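Local coordinates for protein uroporphyrinogen III synthase (Thermus thermophilus, PDB 1WCW) that probably catalyses the ring closure of hydroxymethylbilane, with inversion of the last pyrrole, to give uroporphyrinogen III, the macrocyclic precursor of haem and related tetrapyrroles, at residues A[11-16]-A[186-191]; A[36-41]-A[170-175]. All coordinates share one frame; numbering follows the deposited sequence.

Contact 1. Residues A[11-16]-A[186-191]; sequences VAYAGL and ALAFVA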
loop_
_atom_site.group_PDB
_atom_site.type_symbol
_atom_site.label_atom_id
_atom_site.label_comp_id
_atom_site.label_asym_id
_atom_site.label_seq_id
_atom_site.Cartn_x
_atom_site.Cartn_y
_atom_site.Cartn_z
ATOM N N VAL A 11 -1.416 -18.776 12.040
ATOM C CA VAL A 11 -1.708 -17.582 11.237
ATOM C C VAL A 11 -0.415 -16.890 10.871
ATOM O O VAL A 11 0.390 -16.447 11.725
ATOM C CB VAL A 11 -2.589 -16.597 11.994
ATOM C CG1 VAL A 11 -3.033 -15.430 11.049
ATOM C CG2 VAL A 11 -3.854 -17.312 12.585
ATOM N N ALA A 12 -0.162 -16.820 9.584
ATOM C CA ALA A 12 1.024 -16.144 9.016
ATOM C C ALA A 12 0.678 -14.662 8.769
ATOM O O ALA A 12 -0.507 -14.341 8.470
ATOM C CB ALA A 12 1.388 -16.788 7.769
ATOM N N TYR A 13 1.646 -13.789 8.880
ATOM C CA TYR A 13 1.486 -12.363 8.676
ATOM C C TYR A 13 2.447 -11.944 7.597
ATOM O O TYR A 13 3.652 -12.202 7.699
ATOM C CB TYR A 13 1.810 -11.662 9.973
ATOM C CG TYR A 13 1.615 -10.179 10.008
ATOM C CD1 TYR A 13 2.709 -9.314 10.103
ATOM C CD2 TYR A 13 0.344 -9.640 9.967
ATOM C CE1 TYR A 13 2.515 -7.922 10.147
ATOM C CE2 TYR A 13 0.147 -8.299 10.017
ATOM C CZ TYR A 13 1.228 -7.467 10.100
ATOM O OH TYR A 13 0.999 -6.100 10.144
ATOM N N ALA A 14 1.931 -11.309 6.541
ATOM C CA ALA A 14 2.776 -10.891 5.397
ATOM C C ALA A 14 3.281 -9.450 5.551
ATOM O O ALA A 14 4.012 -9.019 4.654
ATOM C CB ALA A 14 1.972 -11.032 4.080
ATOM N N GLY A 15 2.929 -8.758 6.614
ATOM C CA GLY A 15 3.336 -7.367 6.821
ATOM C C GLY A 15 4.733 -7.220 7.370
ATOM O O GLY A 15 5.405 -8.173 7.757
ATOM N N LEU A 16 5.195 -5.985 7.315
ATOM C CA LEU A 16 6.541 -5.674 7.797
ATOM C C LEU A 16 6.570 -4.806 9.063
ATOM O O LEU A 16 7.258 -5.114 10.005
ATOM C CB LEU A 16 7.325 -4.981 6.689
ATOM C CG LEU A 16 8.787 -4.604 6.950
ATOM C CD1 LEU A 16 9.670 -5.808 7.130
ATOM C CD2 LEU A 16 9.249 -3.806 5.789
ATOM N N ALA A 186 -3.966 -19.823 7.968
ATOM C CA ALA A 186 -4.465 -18.548 7.454
ATOM C C ALA A 186 -3.309 -17.617 7.211
ATOM O O ALA A 186 -2.221 -17.806 7.839
ATOM C CB ALA A 186 -5.446 -17.924 8.428
ATOM N N LEU A 187 -3.495 -16.635 6.311
ATOM C CA LEU A 187 -2.453 -15.679 5.993
ATOM C C LEU A 187 -3.083 -14.323 5.987
ATOM O O LEU A 187 -4.049 -14.101 5.240
ATOM C CB LEU A 187 -1.818 -16.001 4.628
ATOM C CG LEU A 187 -0.933 -14.903 4.085
ATOM C CD1 LEU A 187 0.278 -14.646 4.929
ATOM C CD2 LEU A 187 -0.442 -15.394 2.650
ATOM N N ALA A 188 -2.515 -13.396 6.760
ATOM C CA ALA A 188 -3.034 -12.034 6.844
ATOM C C ALA A 188 -2.210 -11.068 6.006
ATOM O O ALA A 188 -0.994 -11.008 6.139
ATOM C CB ALA A 188 -3.024 -11.630 8.307
ATOM N N PHE A 189 -2.937 -10.278 5.203
ATOM C CA PHE A 189 -2.364 -9.199 4.378
ATOM C C PHE A 189 -2.912 -7.892 4.915
ATOM O O PHE A 189 -4.112 -7.750 5.130
ATOM C CB PHE A 189 -2.803 -9.336 2.915
ATOM C CG PHE A 189 -2.392 -10.622 2.267
ATOM C CD1 PHE A 189 -3.181 -11.721 2.279
ATOM C CD2 PHE A 189 -1.218 -10.636 1.536
ATOM C CE1 PHE A 189 -2.812 -12.886 1.553
ATOM C CE2 PHE A 189 -0.856 -11.797 0.805
ATOM C CZ PHE A 189 -1.651 -12.875 0.825
ATOM N N VAL A 190 -2.019 -6.937 5.102
ATOM C CA VAL A 190 -2.465 -5.630 5.577
ATOM C C VAL A 190 -2.354 -4.519 4.567
ATOM O O VAL A 190 -2.788 -3.403 4.820
ATOM C CB VAL A 190 -1.804 -5.177 6.896
ATOM C CG1 VAL A 190 -2.175 -6.216 7.997
ATOM C CG2 VAL A 190 -0.359 -5.083 6.718
ATOM N N ALA A 191 -1.879 -4.829 3.382
ATOM C CA ALA A 191 -1.823 -3.815 2.329
ATOM C C ALA A 191 -1.897 -4.532 0.997
ATOM O O ALA A 191 -1.327 -5.619 0.826
ATOM C CB ALA A 191 -0.457 -3.047 2.409
#

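Contact 2. Residues A[36-41]-A[170-175]; sequences FPVQAT and EGILRL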
loop_
_atom_site.group_PDB
_atom_site.type_symbol
_atom_site.label_atom_id
_atom_site.label_comp_id
_atom_site.label_asym_id
_atom_site.label_seq_id
_atom_site.Cartn_x
_atom_site.Cartn_y
_atom_site.Cartn_z
ATOM N N PHE A 36 6.077 -13.840 7.991
ATOM C CA PHE A 36 6.584 -14.026 6.627
ATOM C C PHE A 36 6.468 -12.707 5.850
ATOM O O PHE A 36 5.595 -12.597 4.961
ATOM C CB PHE A 36 5.828 -15.179 5.920
ATOM C CG PHE A 36 6.198 -16.538 6.440
ATOM C CD1 PHE A 36 5.334 -17.299 7.210
ATOM C CD2 PHE A 36 7.431 -17.081 6.116
ATOM C CE1 PHE A 36 5.736 -18.599 7.625
ATOM C CE2 PHE A 36 7.783 -18.350 6.552
ATOM C CZ PHE A 36 6.928 -19.093 7.305
ATOM N N PRO A 37 7.318 -11.722 6.145
ATOM C CA PRO A 37 7.212 -10.461 5.399
ATOM C C PRO A 37 7.512 -10.678 3.931
ATOM O O PRO A 37 8.399 -11.450 3.556
ATOM C CB PRO A 37 8.261 -9.541 6.028
ATOM C CG PRO A 37 9.174 -10.488 6.766
ATOM C CD PRO A 37 8.346 -11.674 7.211
ATOM N N VAL A 38 6.815 -9.950 3.079
ATOM C CA VAL A 38 7.018 -10.073 1.655
ATOM C C VAL A 38 7.588 -8.777 1.083
ATOM O O VAL A 38 7.794 -8.713 -0.166
ATOM C CB VAL A 38 5.718 -10.428 0.899
ATOM C CG1 VAL A 38 5.173 -11.791 1.352
ATOM C CG2 VAL A 38 4.646 -9.372 1.070
ATOM N N GLN A 39 7.857 -7.776 1.903
ATOM C CA GLN A 39 8.368 -6.519 1.392
ATOM C C GLN A 39 9.513 -6.026 2.227
ATOM O O GLN A 39 9.715 -6.422 3.400
ATOM C CB GLN A 39 7.294 -5.432 1.346
ATOM C CG GLN A 39 7.114 -4.662 2.622
ATOM C CD GLN A 39 5.700 -4.071 2.689
ATOM O OE1 GLN A 39 4.777 -4.737 3.116
ATOM N NE2 GLN A 39 5.542 -2.818 2.278
ATOM N N ALA A 40 10.252 -5.129 1.615
ATOM C CA ALA A 40 11.338 -4.437 2.230
ATOM C C ALA A 40 11.021 -2.946 1.931
ATOM O O ALA A 40 10.286 -2.632 0.973
ATOM C CB ALA A 40 12.574 -4.850 1.580
ATOM N N THR A 41 11.483 -2.027 2.750
ATOM C CA THR A 41 11.192 -0.634 2.475
ATOM C C THR A 41 12.493 0.147 2.670
ATOM O O THR A 41 13.260 -0.129 3.605
ATOM C CB THR A 41 10.073 -0.138 3.425
ATOM O OG1 THR A 41 8.898 -0.985 3.289
ATOM C CG2 THR A 41 9.714 1.283 3.081
ATOM N N GLU A 170 13.381 -13.525 -1.382
ATOM C CA GLU A 170 13.569 -14.749 -0.618
ATOM C C GLU A 170 12.392 -14.983 0.352
ATOM O O GLU A 170 11.948 -16.141 0.549
ATOM C CB GLU A 170 14.903 -14.706 0.154
ATOM C CG GLU A 170 16.165 -14.375 -0.697
ATOM C CD GLU A 170 16.139 -12.944 -1.273
ATOM O OE1 GLU A 170 15.853 -11.973 -0.517
ATOM O OE2 GLU A 170 16.395 -12.772 -2.494
ATOM N N GLY A 171 11.955 -13.882 0.984
ATOM C CA GLY A 171 10.824 -13.952 1.907
ATOM C C GLY A 171 9.572 -14.461 1.189
ATOM O O GLY A 171 8.816 -15.248 1.740
ATOM N N ILE A 172 9.350 -14.026 -0.028
ATOM C CA ILE A 172 8.186 -14.438 -0.787
ATOM C C ILE A 172 8.283 -15.927 -1.063
ATOM O O ILE A 172 7.292 -16.663 -0.949
ATOM C CB ILE A 172 8.087 -13.632 -2.082
ATOM C CG1 ILE A 172 7.657 -12.192 -1.708
ATOM C CG2 ILE A 172 7.131 -14.349 -3.103
ATOM C CD1 ILE A 172 8.089 -11.119 -2.775
ATOM N N LEU A 173 9.474 -16.409 -1.483
ATOM C CA LEU A 173 9.622 -17.822 -1.780
ATOM C C LEU A 173 9.429 -18.684 -0.541
ATOM O O LEU A 173 8.796 -19.735 -0.632
ATOM C CB LEU A 173 11.002 -18.080 -2.459
ATOM C CG LEU A 173 11.119 -17.429 -3.861
ATOM C CD1 LEU A 173 12.525 -17.801 -4.416
ATOM C CD2 LEU A 173 9.999 -17.944 -4.807
ATOM N N ARG A 174 9.873 -18.187 0.618
ATOM C CA ARG A 174 9.702 -18.928 1.847
ATOM C C ARG A 174 8.208 -18.992 2.207
ATOM O O ARG A 174 7.715 -20.039 2.667
ATOM C CB ARG A 174 10.482 -18.265 2.983
ATOM C CG ARG A 174 11.986 -18.521 2.940
ATOM C CD ARG A 174 12.628 -18.112 4.236
ATOM N NE ARG A 174 13.449 -16.918 4.090
ATOM C CZ ARG A 174 13.109 -15.717 4.534
ATOM N NH1 ARG A 174 13.918 -14.692 4.330
ATOM N NH2 ARG A 174 11.975 -15.563 5.187
ATOM N N LEU A 175 7.499 -17.899 2.044
ATOM C CA LEU A 175 6.064 -17.915 2.321
ATOM C C LEU A 175 5.343 -18.822 1.353
ATOM O O LEU A 175 4.450 -19.596 1.769
ATOM C CB LEU A 175 5.558 -16.507 2.214
ATOM C CG LEU A 175 4.009 -16.340 2.428
ATOM C CD1 LEU A 175 3.543 -17.014 3.723
ATOM C CD2 LEU A 175 3.646 -14.885 2.432
HETATM O O HOH W 1 8.617 -14.254 4.302
#

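Contact 1. Residues A[11-16]-A[186-191]
Tyr13 lays the CE2 side of its ring against Val190, CE2 standing 3.7 Å from Val190 CG1, and the two side chains cross at about a right angle. CG lies anti to the backbone N (chi1 -176°), which carries the ring forward beyond Ala188 to the valine; its OH ends close to both methyls of Val190. Gly15 N sits over one face of the same ring, near the rim, and a side chain at Gly15 would run into Tyr13 CE1. On the other face of the sheet Leu187 CD1 packs on Ala12 CB at 3.7 Å; past the strand end Ala14 CB is met by Leu187 CD1 and by Phe189 CD2, each at 4.1 Å. Between the two layers of side chains the strands run parallel, Val11 beside Ala186 and Tyr13 beside Ala188. Three nearly straight hydrogen bonds join them: Ala12 N to Ala186 O (2.9 Å), Ala188 N to Ala12 O (2.8 Å) and Ala14 N to Ala188 O (3.0 Å). The pair joins the second and the middle strand of a five-stranded parallel sheet, with strand 32-35 beyond strand 10-13 and strand 217-221 beyond strand 186-189. Helix 245-260 covers the Tyr13, Ala186 and Ala188 face, where Phe22 also stacks on Tyr13, while helix 192-201 packs on Leu187 and Phe189.

Contact 2. Residues A[36-41]-A[170-175]
The chain leaving the parallel sheet after strand 32-35 passes against the first turns of helix 169-181 here, just before it enters strand 39-43 of the second sheet. Leu175 fills the angle between Phe36 and Val38. Its CD1 methyl lies 3.7 Å from Phe36 CB and also meets CG and CD1 of the ring, approaching obliquely, whereas CD2 turns to Val38 CG1 at 3.6 Å. A chi1 of 178° swings the leucine's CG beside its carbonyl carbon, and the fork at CG then sends one methyl to Phe36 and the other to Val38. One turn earlier Ile172 crosses Val38 at about a right angle, CG1 standing 3.7 Å from Val38 CB, and its CD1 rests by Val38 O at 3.6 Å. In keeping with the two-domain fold of this family, residues 36-38 and the helix pack on the side of the five-stranded sheet, and strand 39-43, paired antiparallel with strand 155-167, leads toward the other domain. Cut back to an alanine, Leu175 would keep only its CB near Phe36, and the loss of both methyls would probably leave a gap between Phe36 and Val38. No direct hydrogen bond spans the two segments. Instead a water donates to Pro37 O (2.9 Å) and to Gly171 O (2.8 Å), bridging two backbone carbonyls, and it lies in plane at the edge of the Phe36 ring. Gly171 permits this close passage, since a side chain there would clash with Pro37 O. Its N is held by Asp168 OD1, and Val38 shares a backbone hydrogen bond with the same aspartate. Helix 192-201 closes in through Gln194 on Val38 and Leu198 on Ile172.

Contact 1 is a buried strand pairing inside the parallel sheet, held by direct backbone hydrogen bonds; contact 2 is partly buried, lies nearer the surface, and joins a connecting segment to a helix through apolar packing and one bridging water. The centres of contact 1 and contact 2 are about 11 Å apart. Tyr13 O and Phe36 N probably form a hydrogen bond between them, and Ala14 O packs against Val38 CG2. Helix 169-181 of contact 2 precedes strand 186-189 of contact 1 in the chain. Helix 192-201 packs against both contacts, so the strand pair and the connecting segment share one helical neighbour.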